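Local coordinates for alcohol dehydrogenase, zinc-containing (Streptococcus pneumoniae serotype 2, PDB 5YLN), which probably oxidises alcohols to aldehydes or ketones with NAD+ as a member of the zinc-containing alcohol dehydrogenase family, and binds zinc at two sites, at residues 79-82 against 83-86; 95-98 against 99-102; 226-229 against 230-234; 254-257 against 258-262; 349-352 against 353-356. All blocks are in the same frame, centred on the assembly; numbering follows the deposited sequence.

Interaction 1: 79-82 against 83-86; sequences NFKK and GDKV
Phe80 brings CD2 and CE2 obliquely onto CG1 of Val86, both 3.5 Å from that methyl. Two apolar side chains suit this buried floor of the turn, where Leu137 of strand 137-139 also touches both and His139 stacks on the phenyl ring. The carboxylate of Asp84 crosses the ring obliquely, its plane turned 65° from that of the phenyl group, and its OD2 approaches Phe80 CA to 3.3 Å. Each oxygen has its own task. Asp84 OD2 accepts the backbone N-H of Lys81 at 2.8 Å from Lys81 N, and the donor comes from above the carboxylate plane. Asp84 OD1 turns its syn lone pair to the ammonium group, forming a salt bridge of 3.2 Å with Lys81 NZ. That lysine starts with CG between its backbone N and carbonyl carbon (chi1 67°), which sends the chain across the carboxylate at about a right angle before a bend at chi4 brings NZ to OD1. The backbone here makes a type II beta turn from Lys81 to Asp84, leading into strand 85-88 and closed by Asp84 N donating to Lys81 O at 3.2 Å. Gly83 occupies its third position with phi 106°, a backbone angle at which any side chain would run into the carbonyl oxygen of Lys82, so glycine fits. The side chain of Lys82 leads away from the turn, and its NZ bonds to the backbone O of Glu71.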
loop_
_atom_site.group_PDB
_atom_site.type_symbol
_atom_site.label_atom_id
_atom_site.label_comp_id
_atom_site.label_asym_id
_atom_site.label_seq_id
_atom_site.Cartn_x
_atom_site.Cartn_y
_atom_site.Cartn_z
ATOM N N ASN A 79 28.612 11.518 21.308
ATOM C CA ASN A 79 28.121 12.783 20.793
ATOM C C ASN A 79 27.236 13.527 21.790
ATOM O O ASN A 79 26.662 14.566 21.438
ATOM C CB ASN A 79 27.371 12.554 19.480
ATOM C CG ASN A 79 28.276 11.987 18.371
ATOM O OD1 ASN A 79 29.461 12.323 18.284
ATOM N ND2 ASN A 79 27.721 11.106 17.549
ATOM N N PHE A 80 27.103 13.026 23.017
ATOM C CA PHE A 80 26.356 13.731 24.056
ATOM C C PHE A 80 27.135 13.659 25.358
ATOM O O PHE A 80 27.895 12.717 25.592
ATOM C CB PHE A 80 24.942 13.150 24.241
ATOM C CG PHE A 80 24.054 13.275 23.011
ATOM C CD1 PHE A 80 24.019 12.267 22.050
ATOM C CD2 PHE A 80 23.252 14.398 22.826
ATOM C CE1 PHE A 80 23.214 12.388 20.913
ATOM C CE2 PHE A 80 22.444 14.525 21.696
ATOM C CZ PHE A 80 22.433 13.514 20.728
ATOM N N LYS A 81 26.961 14.675 26.198
ATOM C CA LYS A 81 27.619 14.725 27.501
ATOM C C LYS A 81 26.673 15.351 28.513
ATOM O O LYS A 81 25.610 15.860 28.162
ATOM C CB LYS A 81 28.921 15.540 27.464
ATOM C CG LYS A 81 28.694 17.044 27.199
ATOM C CD LYS A 81 30.007 17.785 26.878
ATOM C CE LYS A 81 29.805 19.285 26.650
ATOM N NZ LYS A 81 28.964 19.577 25.455
ATOM N N LYS A 82 27.112 15.357 29.772
ATOM C CA LYS A 82 26.337 15.934 30.859
ATOM C C LYS A 82 26.088 17.418 30.626
ATOM O O LYS A 82 27.024 18.199 30.446
ATOM C CB LYS A 82 27.068 15.733 32.190
ATOM C CG LYS A 82 26.292 16.307 33.385
ATOM C CD LYS A 82 26.934 15.986 34.733
ATOM C CE LYS A 82 26.091 16.523 35.904
ATOM N NZ LYS A 82 24.835 15.750 36.132
ATOM N N GLY A 83 24.820 17.814 30.682
ATOM C CA GLY A 83 24.434 19.193 30.527
ATOM C C GLY A 83 23.802 19.498 29.194
ATOM O O GLY A 83 23.149 20.534 29.054
ATOM N N ASP A 84 23.957 18.608 28.226
ATOM C CA ASP A 84 23.341 18.788 26.918
ATOM C C ASP A 84 21.824 18.819 27.028
ATOM O O ASP A 84 21.208 17.895 27.567
ATOM C CB ASP A 84 23.785 17.664 25.991
ATOM C CG ASP A 84 25.254 17.769 25.607
ATOM O OD1 ASP A 84 25.894 18.780 25.969
ATOM O OD2 ASP A 84 25.768 16.842 24.953
ATOM N N LYS A 85 21.224 19.896 26.521
ATOM C CA LYS A 85 19.774 19.991 26.381
ATOM C C LYS A 85 19.368 19.252 25.110
ATOM O O LYS A 85 19.843 19.593 24.019
ATOM C CB LYS A 85 19.328 21.449 26.328
ATOM C CG LYS A 85 17.870 21.610 25.961
ATOM C CD LYS A 85 17.331 22.995 26.282
ATOM C CE LYS A 85 15.993 23.206 25.565
ATOM N NZ LYS A 85 15.085 24.163 26.258
ATOM N N VAL A 86 18.528 18.225 25.238
ATOM C CA VAL A 86 18.262 17.351 24.096
ATOM C C VAL A 86 16.804 16.901 24.029
ATOM O O VAL A 86 16.076 16.887 25.028
ATOM C CB VAL A 86 19.209 16.122 24.089
ATOM C CG1 VAL A 86 20.672 16.563 23.848
ATOM C CG2 VAL A 86 19.069 15.324 25.365
#

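Interaction 2: 95-98 against 99-102; sequences GKCY and YCKK. With ZN (zinc ion), chain F.
Cys97 SG binds the zinc ion at 2.4 Å and also accepts the backbone N-H of Cys100, with Cys100 N 3.4 Å from the sulfur and an N-H...S angle of 168°. Cys100 SG does likewise, reaching zinc at 2.2 Å and taking the N-H of Gly95 at 3.3 Å from Gly95 N. Such N-H...S bonds would draw off part of the negative charge that thiolates bring to a metal. Cysteine is short enough to hold zinc close to the backbone, and at Cys97 the sulfur lies between the backbone N and carbonyl carbon (chi1 71°), turned inward to the ion. Glycine suits position 95, where phi is positive. The chain then takes up helical backbone angles over 99-101 without forming a regular helix, Lys101 N bonding to Cys97 O at 3.0 Å.

Away from the metal, Tyr98 and Tyr99 make a T-shaped pair with planes at 85°. The edge of Tyr98 points at the face of Tyr99, its CD1 over the ring centre. Lys102 crosses the Tyr98 ring obliquely, its CE 3.5 Å from Tyr98 CE1. Arg240 of the second subunit makes a cation-pi contact with Tyr98 and packs on Tyr99, so the pair lies at the dimer contact. Cys94 and Cys108 complete the four-cysteine zinc site, the structural zinc lobe of medium-chain alcohol dehydrogenases.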
loop_
_atom_site.group_PDB
_atom_site.type_symbol
_atom_site.label_atom_id
_atom_site.label_comp_id
_atom_site.label_asym_id
_atom_site.label_seq_id
_atom_site.Cartn_x
_atom_site.Cartn_y
_atom_site.Cartn_z
ATOM N N GLY A 95 21.195 1.575 15.583
ATOM C CA GLY A 95 21.958 2.098 14.468
ATOM C C GLY A 95 22.752 1.074 13.680
ATOM O O GLY A 95 23.420 1.452 12.712
ATOM N N LYS A 96 22.685 -0.210 14.053
ATOM C CA LYS A 96 23.544 -1.243 13.494
ATOM C C LYS A 96 22.815 -2.472 12.970
ATOM O O LYS A 96 23.433 -3.266 12.257
ATOM C CB LYS A 96 24.562 -1.727 14.542
ATOM C CG LYS A 96 25.649 -0.748 14.931
ATOM C CD LYS A 96 26.368 -1.286 16.172
ATOM C CE LYS A 96 27.713 -0.622 16.404
ATOM N NZ LYS A 96 28.306 -1.152 17.663
ATOM N N CYS A 97 21.551 -2.686 13.320
ATOM C CA CYS A 97 20.913 -3.954 12.996
ATOM C C CYS A 97 20.308 -3.913 11.590
ATOM O O CYS A 97 20.365 -2.906 10.885
ATOM C CB CYS A 97 19.839 -4.285 14.023
ATOM S SG CYS A 97 18.416 -3.186 13.843
ATOM N N TYR A 98 19.672 -5.022 11.207
ATOM C CA TYR A 98 19.092 -5.157 9.875
ATOM C C TYR A 98 18.146 -3.996 9.556
ATOM O O TYR A 98 18.194 -3.424 8.460
ATOM C CB TYR A 98 18.384 -6.516 9.772
ATOM C CG TYR A 98 17.690 -6.782 8.459
ATOM C CD1 TYR A 98 16.399 -6.328 8.233
ATOM C CD2 TYR A 98 18.323 -7.493 7.445
ATOM C CE1 TYR A 98 15.758 -6.558 7.039
ATOM C CE2 TYR A 98 17.683 -7.736 6.236
ATOM C CZ TYR A 98 16.398 -7.265 6.044
ATOM O OH TYR A 98 15.746 -7.485 4.858
ATOM N N TYR A 99 17.298 -3.608 10.520
ATOM C CA TYR A 99 16.296 -2.588 10.227
ATOM C C TYR A 99 16.828 -1.181 10.427
ATOM O O TYR A 99 16.421 -0.271 9.701
ATOM C CB TYR A 99 15.024 -2.827 11.054
ATOM C CG TYR A 99 14.272 -4.008 10.505
ATOM C CD1 TYR A 99 13.850 -4.007 9.174
ATOM C CD2 TYR A 99 14.028 -5.144 11.284
ATOM C CE1 TYR A 99 13.179 -5.092 8.639
ATOM C CE2 TYR A 99 13.364 -6.232 10.759
ATOM C CZ TYR A 99 12.950 -6.201 9.426
ATOM O OH TYR A 99 12.292 -7.263 8.882
ATOM N N CYS A 100 17.724 -0.976 11.397
ATOM C CA CYS A 100 18.352 0.335 11.559
ATOM C C CYS A 100 19.164 0.717 10.324
ATOM O O CYS A 100 19.233 1.896 9.951
ATOM C CB CYS A 100 19.243 0.351 12.801
ATOM S SG CYS A 100 18.341 0.527 14.371
ATOM N N LYS A 101 19.809 -0.261 9.694
ATOM C CA LYS A 101 20.536 0.034 8.464
ATOM C C LYS A 101 19.609 0.526 7.356
ATOM O O LYS A 101 20.058 1.247 6.464
ATOM C CB LYS A 101 21.328 -1.200 8.022
ATOM C CG LYS A 101 22.609 -1.397 8.834
ATOM C CD LYS A 101 23.530 -0.181 8.682
ATOM C CE LYS A 101 24.879 -0.403 9.325
ATOM N NZ LYS A 101 25.456 -1.714 8.928
ATOM N N LYS A 102 18.322 0.189 7.416
ATOM C CA LYS A 102 17.341 0.685 6.465
ATOM C C LYS A 102 16.697 1.997 6.900
ATOM O O LYS A 102 15.894 2.548 6.144
ATOM C CB LYS A 102 16.245 -0.363 6.237
ATOM C CG LYS A 102 16.728 -1.663 5.593
ATOM C CD LYS A 102 15.594 -2.683 5.496
ATOM C CE LYS A 102 16.030 -3.942 4.757
ATOM N NZ LYS A 102 16.254 -3.699 3.300
HETATM ZN ZN ZN F . 18.732 -1.420 15.381
#

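Interaction 3: 226-229 against 230-234; sequences PEKA and IKEIY
The first turns of helix 226-236 carry this contact, in which residues four apart meet along one alpha helix. Proline has no N-H to give, and at Pro226, in the first turn, none is needed, since no helical carbonyl lies four residues before it; its own carbonyl O accepts Ile230 N at 2.9 Å. The bond from Lys231 N to Glu227 O is also 2.9 Å. Two charged pairs decorate the exposed side. Glu227 and Lys231 run side by side in the same direction; the lysine bends at chi3 and chi4 to bring NZ to 3.3 Å from Glu227 OE1, a salt bridge whose hydrogen bond is weak. Lys228 and Glu232 repeat the pattern one residue on, with a long salt bridge of 3.7 Å between Lys228 NZ and Glu232 OE1.

The inner side is apolar. Ile230 has CG1 anti to its carbonyl carbon (chi1 -66°), which folds that branch back over the preceding turn, 3.2 Å from Pro226 O. Ala229, small enough to let the helix lie close, touches Val221 of strand 219-222, as does Ile233, and all three pack on Phe257 of helix 252-261. Charged i to i+4 pairs outside and small or branched apolar residues inside mark an amphipathic helix covering the parallel sheet of a Rossmann-type domain.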
loop_
_atom_site.group_PDB
_atom_site.type_symbol
_atom_site.label_atom_id
_atom_site.label_comp_id
_atom_site.label_asym_id
_atom_site.label_seq_id
_atom_site.Cartn_x
_atom_site.Cartn_y
_atom_site.Cartn_z
ATOM N N PRO A 226 -22.752 9.954 7.294
ATOM C CA PRO A 226 -21.631 9.456 6.469
ATOM C C PRO A 226 -21.882 9.570 4.973
ATOM O O PRO A 226 -20.985 9.988 4.226
ATOM C CB PRO A 226 -21.495 7.988 6.908
ATOM C CG PRO A 226 -22.230 7.894 8.260
ATOM C CD PRO A 226 -23.325 8.914 8.177
ATOM N N GLU A 227 -23.097 9.234 4.524
ATOM C CA GLU A 227 -23.415 9.284 3.095
ATOM C C GLU A 227 -23.308 10.710 2.554
ATOM O O GLU A 227 -22.745 10.946 1.472
ATOM C CB GLU A 227 -24.822 8.721 2.853
ATOM C CG GLU A 227 -25.266 8.798 1.400
ATOM C CD GLU A 227 -26.548 8.017 1.107
ATOM O OE1 GLU A 227 -26.887 7.880 -0.088
ATOM O OE2 GLU A 227 -27.218 7.541 2.054
ATOM N N LYS A 228 -23.857 11.672 3.297
ATOM C CA LYS A 228 -23.789 13.063 2.875
ATOM C C LYS A 228 -22.345 13.563 2.854
ATOM O O LYS A 228 -21.979 14.381 2.004
ATOM C CB LYS A 228 -24.668 13.906 3.802
ATOM C CG LYS A 228 -24.603 15.396 3.576
ATOM C CD LYS A 228 -25.385 16.100 4.680
ATOM C CE LYS A 228 -24.957 17.550 4.826
ATOM N NZ LYS A 228 -23.501 17.699 5.188
ATOM N N ALA A 229 -21.510 13.068 3.777
ATOM C CA ALA A 229 -20.099 13.443 3.796
ATOM C C ALA A 229 -19.364 12.891 2.583
ATOM O O ALA A 229 -18.558 13.596 1.959
ATOM C CB ALA A 229 -19.438 12.946 5.079
ATOM N N ILE A 230 -19.609 11.615 2.268
ATOM C CA ILE A 230 -19.004 10.967 1.109
ATOM C C ILE A 230 -19.383 11.711 -0.166
ATOM O O ILE A 230 -18.519 12.050 -0.985
ATOM C CB ILE A 230 -19.414 9.482 1.057
ATOM C CG1 ILE A 230 -18.807 8.735 2.256
ATOM C CG2 ILE A 230 -18.976 8.833 -0.246
ATOM C CD1 ILE A 230 -19.449 7.373 2.571
ATOM N N LYS A 231 -20.679 12.007 -0.334
ATOM C CA LYS A 231 -21.120 12.843 -1.450
ATOM C C LYS A 231 -20.335 14.146 -1.499
ATOM O O LYS A 231 -19.780 14.515 -2.534
ATOM C CB LYS A 231 -22.608 13.157 -1.333
ATOM C CG LYS A 231 -23.532 12.063 -1.815
ATOM C CD LYS A 231 -24.924 12.645 -2.097
ATOM C CE LYS A 231 -26.044 11.759 -1.564
ATOM N NZ LYS A 231 -25.951 10.373 -2.092
ATOM N N GLU A 232 -20.276 14.846 -0.368
ATOM C CA GLU A 232 -19.635 16.147 -0.319
ATOM C C GLU A 232 -18.165 16.053 -0.701
ATOM O O GLU A 232 -17.635 16.932 -1.386
ATOM C CB GLU A 232 -19.800 16.737 1.082
ATOM C CG GLU A 232 -19.108 18.065 1.268
ATOM C CD GLU A 232 -19.555 18.778 2.529
ATOM O OE1 GLU A 232 -20.449 18.233 3.235
ATOM O OE2 GLU A 232 -19.009 19.876 2.803
ATOM N N ILE A 233 -17.489 14.987 -0.280
ATOM C CA ILE A 233 -16.082 14.862 -0.621
ATOM C C ILE A 233 -15.916 14.568 -2.110
ATOM O O ILE A 233 -14.995 15.082 -2.757
ATOM C CB ILE A 233 -15.414 13.806 0.275
ATOM C CG1 ILE A 233 -15.300 14.360 1.701
ATOM C CG2 ILE A 233 -14.035 13.411 -0.278
ATOM C CD1 ILE A 233 -14.947 13.316 2.748
ATOM N N TYR A 234 -16.823 13.773 -2.692
ATOM C CA TYR A 234 -16.758 13.547 -4.134
ATOM C C TYR A 234 -17.111 14.811 -4.907
ATOM O O TYR A 234 -16.591 15.027 -6.005
ATOM C CB TYR A 234 -17.664 12.373 -4.543
ATOM C CG TYR A 234 -16.940 11.050 -4.462
ATOM C CD1 TYR A 234 -15.973 10.725 -5.397
ATOM C CD2 TYR A 234 -17.199 10.143 -3.440
ATOM C CE1 TYR A 234 -15.285 9.535 -5.331
ATOM C CE2 TYR A 234 -16.513 8.935 -3.360
ATOM C CZ TYR A 234 -15.547 8.643 -4.305
ATOM O OH TYR A 234 -14.850 7.450 -4.257
#

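Interaction 4: 254-257 against 258-262; sequences TFDF and CQKII
From CB the side chain of Asp256 leads to a carboxylate whose CG lies 3.7 Å from Lys260 NZ and whose OD1 is shared by two donors. This is the outer side of helix 252-261, one of the helices packed on the parallel sheet of the Rossmann-type domain. Asp256 OD1 takes the amide of Gln259 on its anti lone pair, with Gln259 NE2 3.0 Å away and an N-H...O angle of 164°. The acceptor lies in the amide plane, though carboxylate and amide planes stand 84° apart. Lys260 NZ comes to Asp256 OD1 as well, at 3.1 Å, in a salt bridge whose hydrogen bond is weak, and OD2 lies a little further from it. An acid suits the spot, since its negative charge matches the ammonium of Lys260 while OD1 still accepts the amide.

Gln259 reaches it because CG sits between backbone N and carbonyl carbon (chi1 74°), after which the chain is extended. Its amide is fixed further by Glu279 O and Asp281 N, tying the helix to strand 278-280 and Asp281 just after it. Phe255 brings CE2 to 3.9 Å from Gln259 OE1, and packs against Leu282 of the second subunit. Phe257 is buried and touches Ile178 of strand 174-178. The bond from Ile261 N to Phe257 O is weak, and Phe257 CE2 lies 4.1 Å from both CG2 and CD1 of Ile261.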
loop_
_atom_site.group_PDB
_atom_site.type_symbol
_atom_site.label_atom_id
_atom_site.label_comp_id
_atom_site.label_asym_id
_atom_site.label_seq_id
_atom_site.Cartn_x
_atom_site.Cartn_y
_atom_site.Cartn_z
ATOM N N THR A 254 -13.803 4.492 10.564
ATOM C CA THR A 254 -12.970 5.455 9.862
ATOM C C THR A 254 -12.188 4.782 8.741
ATOM O O THR A 254 -12.046 5.352 7.652
ATOM C CB THR A 254 -12.051 6.186 10.849
ATOM O OG1 THR A 254 -11.309 5.242 11.637
ATOM C CG2 THR A 254 -12.877 7.080 11.787
ATOM N N PHE A 255 -11.685 3.568 8.969
ATOM C CA PHE A 255 -11.058 2.865 7.860
ATOM C C PHE A 255 -12.052 2.672 6.733
ATOM O O PHE A 255 -11.706 2.823 5.554
ATOM C CB PHE A 255 -10.495 1.510 8.283
ATOM C CG PHE A 255 -9.905 0.727 7.124
ATOM C CD1 PHE A 255 -8.596 0.965 6.694
ATOM C CD2 PHE A 255 -10.670 -0.206 6.428
ATOM C CE1 PHE A 255 -8.058 0.275 5.623
ATOM C CE2 PHE A 255 -10.134 -0.908 5.356
ATOM C CZ PHE A 255 -8.826 -0.662 4.954
ATOM N N ASP A 256 -13.303 2.365 7.078
ATOM C CA ASP A 256 -14.307 2.142 6.051
ATOM C C ASP A 256 -14.602 3.422 5.274
ATOM O O ASP A 256 -14.750 3.391 4.045
ATOM C CB ASP A 256 -15.584 1.598 6.680
ATOM C CG ASP A 256 -16.643 1.313 5.645
ATOM O OD1 ASP A 256 -16.371 0.512 4.721
ATOM O OD2 ASP A 256 -17.736 1.908 5.743
ATOM N N PHE A 257 -14.706 4.553 5.978
ATOM C CA PHE A 257 -14.899 5.845 5.324
ATOM C C PHE A 257 -13.772 6.126 4.325
ATOM O O PHE A 257 -14.021 6.509 3.174
ATOM C CB PHE A 257 -14.960 6.944 6.385
ATOM C CG PHE A 257 -15.460 8.263 5.881
ATOM C CD1 PHE A 257 -16.821 8.546 5.866
ATOM C CD2 PHE A 257 -14.578 9.234 5.457
ATOM C CE1 PHE A 257 -17.279 9.777 5.403
ATOM C CE2 PHE A 257 -15.021 10.454 5.005
ATOM C CZ PHE A 257 -16.368 10.732 4.966
ATOM N N CYS A 258 -12.525 5.930 4.758
ATOM C CA CYS A 258 -11.371 6.176 3.899
ATOM C C CYS A 258 -11.459 5.391 2.601
ATOM O O CYS A 258 -11.128 5.913 1.527
ATOM C CB CYS A 258 -10.086 5.818 4.638
ATOM S SG CYS A 258 -9.566 7.077 5.791
ATOM N N GLN A 259 -11.902 4.133 2.673
ATOM C CA GLN A 259 -11.879 3.320 1.466
ATOM C C GLN A 259 -13.025 3.686 0.535
ATOM O O GLN A 259 -12.967 3.359 -0.652
ATOM C CB GLN A 259 -11.867 1.824 1.812
ATOM C CG GLN A 259 -13.149 1.249 2.315
ATOM C CD GLN A 259 -13.040 -0.257 2.576
ATOM O OE1 GLN A 259 -12.139 -0.934 2.061
ATOM N NE2 GLN A 259 -13.966 -0.784 3.382
ATOM N N LYS A 260 -14.023 4.415 1.029
ATOM C CA LYS A 260 -15.112 4.887 0.187
ATOM C C LYS A 260 -14.805 6.194 -0.553
ATOM O O LYS A 260 -15.496 6.515 -1.527
ATOM C CB LYS A 260 -16.375 5.044 1.035
ATOM C CG LYS A 260 -16.914 3.690 1.503
ATOM C CD LYS A 260 -18.394 3.772 1.822
ATOM C CE LYS A 260 -19.066 2.396 1.795
ATOM N NZ LYS A 260 -18.171 1.326 2.309
ATOM N N ILE A 261 -13.801 6.960 -0.132
ATOM C CA ILE A 261 -13.560 8.273 -0.719
ATOM C C ILE A 261 -12.275 8.334 -1.516
ATOM O O ILE A 261 -12.030 9.346 -2.187
ATOM C CB ILE A 261 -13.563 9.385 0.352
ATOM C CG1 ILE A 261 -12.455 9.151 1.399
ATOM C CG2 ILE A 261 -14.934 9.473 0.992
ATOM C CD1 ILE A 261 -11.997 10.428 2.182
ATOM N N ILE A 262 -11.450 7.295 -1.461
ATOM C CA ILE A 262 -10.172 7.320 -2.133
ATOM C C ILE A 262 -10.394 7.169 -3.635
ATOM O O ILE A 262 -11.251 6.406 -4.084
ATOM C CB ILE A 262 -9.265 6.220 -1.557
ATOM C CG1 ILE A 262 -7.823 6.463 -1.965
ATOM C CG2 ILE A 262 -9.759 4.828 -1.933
ATOM C CD1 ILE A 262 -7.243 7.733 -1.372
#

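Interaction 5: 349-352 against 353-356; sequences IEND and ISEA
Asn351 OD1 collects two backbone N-H groups at the tight end of this contact, Ile353 N at 2.9 Å and Ser354 N at 3.0 Å. The first donor is tilted only 19° from the carbonyl plane, whereas the second stands above that plane. The other half of the amide is held too: Asn351 ND2 donates to Ser354 OG at 2.7 Å, with the hydroxyl oxygen near the amide plane, and also to the backbone O of Ile36. Four bonds thus fix the rotation of one flat group. The side chain gets there because CG is anti to its backbone N (chi1 -178°), reaching over the following residues. Asparagine suits the place, offering acceptor and donor on one short stem, and serine answers with a small hydroxyl that Glu126 engages as well.

The Asp352 flank, partly exposed like Ile353 beside it, is looser: Asp352 OD1 meets Ile353 CG1 at 3.5 Å, with no hydrogen bond between the two residues, while OD2 bonds to Ser327 OG. The bond from Ile353 N to Asn351 OD1 makes an Asx turn, and the Ser354 N-H adds a second donor, as in an Asx motif, here bending the chain as it leaves strand 347-350.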
loop_
_atom_site.group_PDB
_atom_site.type_symbol
_atom_site.label_atom_id
_atom_site.label_comp_id
_atom_site.label_asym_id
_atom_site.label_seq_id
_atom_site.Cartn_x
_atom_site.Cartn_y
_atom_site.Cartn_z
ATOM N N ILE A 349 3.613 18.858 30.305
ATOM C CA ILE A 349 3.842 18.561 31.710
ATOM C C ILE A 349 5.290 18.904 32.026
ATOM O O ILE A 349 6.202 18.349 31.408
ATOM C CB ILE A 349 3.543 17.089 32.032
ATOM C CG1 ILE A 349 2.090 16.746 31.670
ATOM C CG2 ILE A 349 3.791 16.824 33.513
ATOM C CD1 ILE A 349 1.858 15.270 31.447
ATOM N N GLU A 350 5.499 19.799 32.994
ATOM C CA GLU A 350 6.820 20.326 33.319
ATOM C C GLU A 350 7.311 19.759 34.644
ATOM O O GLU A 350 6.567 19.740 35.626
ATOM C CB GLU A 350 6.803 21.854 33.392
ATOM C CG GLU A 350 8.194 22.445 33.433
ATOM C CD GLU A 350 8.184 23.953 33.483
ATOM O OE1 GLU A 350 7.088 24.549 33.566
ATOM O OE2 GLU A 350 9.282 24.540 33.440
ATOM N N ASN A 351 8.571 19.332 34.670
ATOM C CA ASN A 351 9.174 18.708 35.850
ATOM C C ASN A 351 9.449 19.789 36.896
ATOM O O ASN A 351 10.480 20.468 36.864
ATOM C CB ASN A 351 10.447 17.958 35.474
ATOM C CG ASN A 351 11.091 17.246 36.663
ATOM O OD1 ASN A 351 10.671 17.419 37.820
ATOM N ND2 ASN A 351 12.110 16.455 36.389
ATOM N N ASP A 352 8.528 19.931 37.843
ATOM C CA ASP A 352 8.656 20.872 38.944
ATOM C C ASP A 352 9.303 20.241 40.168
ATOM O O ASP A 352 9.340 20.877 41.222
ATOM C CB ASP A 352 7.279 21.435 39.330
ATOM C CG ASP A 352 6.315 20.346 39.829
ATOM O OD1 ASP A 352 6.421 19.201 39.331
ATOM O OD2 ASP A 352 5.452 20.630 40.706
ATOM N N ILE A 353 9.803 19.013 40.061
ATOM C CA ILE A 353 10.288 18.261 41.214
ATOM C C ILE A 353 11.807 18.216 41.258
ATOM O O ILE A 353 12.400 18.425 42.315
ATOM C CB ILE A 353 9.687 16.832 41.220
ATOM C CG1 ILE A 353 8.154 16.885 41.303
ATOM C CG2 ILE A 353 10.254 16.010 42.398
ATOM C CD1 ILE A 353 7.457 15.533 41.178
ATOM N N SER A 354 12.450 17.969 40.121
ATOM C CA SER A 354 13.875 17.686 40.113
ATOM C C SER A 354 14.708 18.957 40.284
ATOM O O SER A 354 14.340 20.038 39.815
ATOM C CB SER A 354 14.269 16.987 38.814
ATOM O OG SER A 354 13.549 15.776 38.610
ATOM N N GLU A 355 15.842 18.812 40.967
ATOM C CA GLU A 355 16.895 19.815 40.998
ATOM C C GLU A 355 18.038 19.403 40.073
ATOM O O GLU A 355 18.272 18.213 39.843
ATOM C CB GLU A 355 17.428 20.007 42.415
ATOM C CG GLU A 355 16.986 21.299 43.074
ATOM C CD GLU A 355 17.345 21.333 44.545
ATOM O OE1 GLU A 355 17.355 20.251 45.177
ATOM O OE2 GLU A 355 17.622 22.436 45.067
ATOM N N ALA A 356 18.753 20.399 39.552
ATOM C CA ALA A 356 19.872 20.161 38.629
ATOM C C ALA A 356 20.967 19.275 39.228
ATOM O O ALA A 356 21.287 19.374 40.417
ATOM C CB ALA A 356 20.468 21.480 38.181
#

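Along the chain the contacts come in numerical order. Interactions 1 and 2 belong to the GroES-like part, and interactions 3 and 4 to the Rossmann-type part. Interaction 5 returns the chain to the first part, its strand 347-350 joining the mixed sheet that also holds strand 85-88 of interaction 1; their centres are about 17 Å apart. The zinc lobe of interaction 2 lies about 24 Å from interaction 1, centre to centre. Interactions 3 and 4 touch, Ile230 and Ile233 packing on Phe257 between neighbouring helices. Interactions 1 and 3, about 51 Å apart between centres, lie on opposite sides of the chain's centre, so the contacts mark two domains. Interactions 2 and 4 both reach the second subunit.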